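PDB 3EXZ: MaoC-like dehydratase, which probably catalyses the reversible interconversion of a 3-hydroxyacyl thioester and the enoyl thioester, by loss or addition of water. Local coordinates for residues A[96-101]-A[123-128]. Numbering follows the deposited sequence.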
loop_
_atom_site.group_PDB
_atom_site.type_symbol
_atom_site.label_atom_id
_atom_site.label_comp_id
_atom_site.label_asym_id
_atom_site.label_seq_id
_atom_site.Cartn_x
_atom_site.Cartn_y
_atom_site.Cartn_z
ATOM N N ASP A 96 6.966 -1.365 -18.408
ATOM C CA ASP A 96 6.432 -0.031 -18.153
ATOM C C ASP A 96 7.405 0.935 -17.492
ATOM O O ASP A 96 8.148 0.549 -16.596
ATOM C CB ASP A 96 5.156 -0.132 -17.285
ATOM C CG ASP A 96 3.887 -0.439 -18.094
ATOM O OD1 ASP A 96 3.982 -0.676 -19.318
ATOM O OD2 ASP A 96 2.787 -0.446 -17.489
ATOM N N GLU A 97 7.431 2.177 -17.972
ATOM C CA GLU A 97 8.262 3.201 -17.348
ATOM C C GLU A 97 7.339 4.012 -16.441
ATOM O O GLU A 97 6.412 4.681 -16.911
ATOM C CB GLU A 97 8.883 4.151 -18.366
ATOM C CG GLU A 97 10.054 3.562 -19.122
ATOM C CD GLU A 97 11.389 3.791 -18.434
ATOM O OE1 GLU A 97 11.642 4.941 -18.024
ATOM O OE2 GLU A 97 12.182 2.827 -18.312
ATOM N N LEU A 98 7.589 3.949 -15.141
ATOM C CA LEU A 98 6.783 4.685 -14.190
ATOM C C LEU A 98 7.509 5.894 -13.608
ATOM O O LEU A 98 8.734 5.887 -13.417
ATOM C CB LEU A 98 6.380 3.789 -13.004
ATOM C CG LEU A 98 5.768 2.413 -13.311
ATOM C CD1 LEU A 98 5.389 1.700 -12.017
ATOM C CD2 LEU A 98 4.546 2.586 -14.210
ATOM N N HIS A 99 6.736 6.942 -13.359
ATOM C CA HIS A 99 7.237 8.116 -12.672
ATOM C C HIS A 99 6.029 8.642 -11.898
ATOM O O HIS A 99 4.879 8.340 -12.238
ATOM C CB HIS A 99 7.792 9.181 -13.612
ATOM C CG HIS A 99 6.744 9.936 -14.340
ATOM N ND1 HIS A 99 6.030 9.393 -15.384
ATOM C CD2 HIS A 99 6.251 11.180 -14.146
ATOM C CE1 HIS A 99 5.139 10.272 -15.803
ATOM N NE2 HIS A 99 5.251 11.365 -15.067
ATOM N N VAL A 100 6.273 9.410 -10.845
ATOM C CA VAL A 100 5.167 9.916 -10.057
ATOM C C VAL A 100 5.017 11.423 -10.122
ATOM O O VAL A 100 6.011 12.157 -10.089
ATOM C CB VAL A 100 5.315 9.513 -8.572
ATOM C CG1 VAL A 100 4.025 9.848 -7.805
ATOM C CG2 VAL A 100 5.647 8.025 -8.463
ATOM N N GLU A 101 3.768 11.872 -10.262
ATOM C CA GLU A 101 3.442 13.303 -10.268
ATOM C C GLU A 101 2.603 13.623 -9.008
ATOM O O GLU A 101 1.454 13.190 -8.878
ATOM C CB GLU A 101 2.677 13.688 -11.540
ATOM C CG GLU A 101 3.594 13.886 -12.737
ATOM C CD GLU A 101 2.838 14.120 -14.035
ATOM O OE1 GLU A 101 1.648 14.512 -13.970
ATOM O OE2 GLU A 101 3.437 13.909 -15.119
ATOM N N SER A 123 -0.554 11.731 -5.182
ATOM C CA SER A 123 0.453 11.207 -6.091
ATOM C C SER A 123 -0.169 10.288 -7.138
ATOM O O SER A 123 -0.850 9.317 -6.805
ATOM C CB SER A 123 1.516 10.429 -5.320
ATOM O OG SER A 123 2.093 11.232 -4.306
ATOM N N ASP A 124 0.056 10.615 -8.406
ATOM C CA ASP A 124 -0.432 9.803 -9.509
ATOM C C ASP A 124 0.786 9.141 -10.148
ATOM O O ASP A 124 1.715 9.819 -10.602
ATOM C CB ASP A 124 -1.169 10.659 -10.546
ATOM C CG ASP A 124 -2.578 11.035 -10.108
ATOM O OD1 ASP A 124 -3.254 11.766 -10.863
ATOM O OD2 ASP A 124 -3.017 10.598 -9.023
ATOM N N THR A 125 0.797 7.812 -10.145
ATOM C CA THR A 125 1.885 7.054 -10.748
ATOM C C THR A 125 1.428 6.773 -12.173
ATOM O O THR A 125 0.366 6.190 -12.401
ATOM C CB THR A 125 2.134 5.752 -9.990
ATOM O OG1 THR A 125 2.068 6.029 -8.584
ATOM C CG2 THR A 125 3.532 5.188 -10.336
ATOM N N LEU A 126 2.237 7.197 -13.134
ATOM C CA LEU A 126 1.896 7.043 -14.537
ATOM C C LEU A 126 2.915 6.234 -15.316
ATOM O O LEU A 126 4.107 6.234 -14.984
ATOM C CB LEU A 126 1.825 8.428 -15.202
ATOM C CG LEU A 126 1.167 9.599 -14.456
ATOM C CD1 LEU A 126 1.550 10.914 -15.119
ATOM C CD2 LEU A 126 -0.342 9.428 -14.442
ATOM N N ASN A 127 2.438 5.530 -16.342
ATOM C CA ASN A 127 3.345 4.813 -17.225
ATOM C C ASN A 127 3.622 5.725 -18.440
ATOM O O ASN A 127 3.131 6.860 -18.506
ATOM C CB ASN A 127 2.783 3.466 -17.692
ATOM C CG ASN A 127 1.420 3.575 -18.323
ATOM O OD1 ASN A 127 1.053 4.605 -18.892
ATOM N ND2 ASN A 127 0.659 2.488 -18.243
ATOM N N GLN A 128 4.398 5.230 -19.402
ATOM C CA GLN A 128 4.782 6.013 -20.575
ATOM C C GLN A 128 3.634 6.411 -21.488
ATOM O O GLN A 128 3.794 7.262 -22.362
ATOM C CB GLN A 128 5.840 5.262 -21.385
ATOM C CG GLN A 128 5.433 3.857 -21.783
ATOM C CD GLN A 128 5.931 2.820 -20.800
ATOM O OE1 GLN A 128 5.348 2.619 -19.730
ATOM N NE2 GLN A 128 7.031 2.158 -21.154
HETATM O O HOH W 1 0.416 -0.084 -17.188
#
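V100 and T125 face each other as a non-hydrogen-bonded antiparallel pair, and the tightly packed side of this contact is built around them. The CG2 methyl of V100 lies 4.0 Å from CG2 of T125, while its other branch, CG1, turned anti to the backbone N (chi1 -170°), reaches along the partner strand to S123 CB at 3.6 Å. L98 adds its CB against the same threonine methyl. T64, L67 and L68 of helix 57-72 cover V100, and the hydroxyls of T64 and T125 are hydrogen-bonded to each other, which satisfies the polar atom of this buried threonine. Such a long helix laid across a curved antiparallel sheet is the hallmark of the hot-dog fold, and strands 97-109 and 116-126 are the neighbouring arms of a hairpin within that sheet. Between them the bond from L126 N to H99 O is nearly straight (3.0 Å, 173°).

The other face is more polar: E101, D124 and L126 are partly exposed there, while H99 is buried against D15 and R18 of strand 13-20. Here the imidazole of H99 donates from NE2 to E101 OE2 at 3.1 Å; the oxygen lies in the ring plane, yet H99 NE2 approaches OE2 from above the plane of the carboxylate. That bond should restrain the rotation of the ring, and L126 bridges the pair with CD1, 3.7 Å from H99 CE1 and 3.5 Å from E101 OE2. D124 turns its carboxylate to a salt bridge with R135.

Toward the 127-128 end, where Q128 is exposed, the ladder of main-chain bonds gives way to a side-chain link. Q128, bent at chi2 (-95°), folds back to offer OE1 to E97 N at 2.8 Å, with the donor above the amide carbonyl plane; its NE2 is held by the carbonyl of G95.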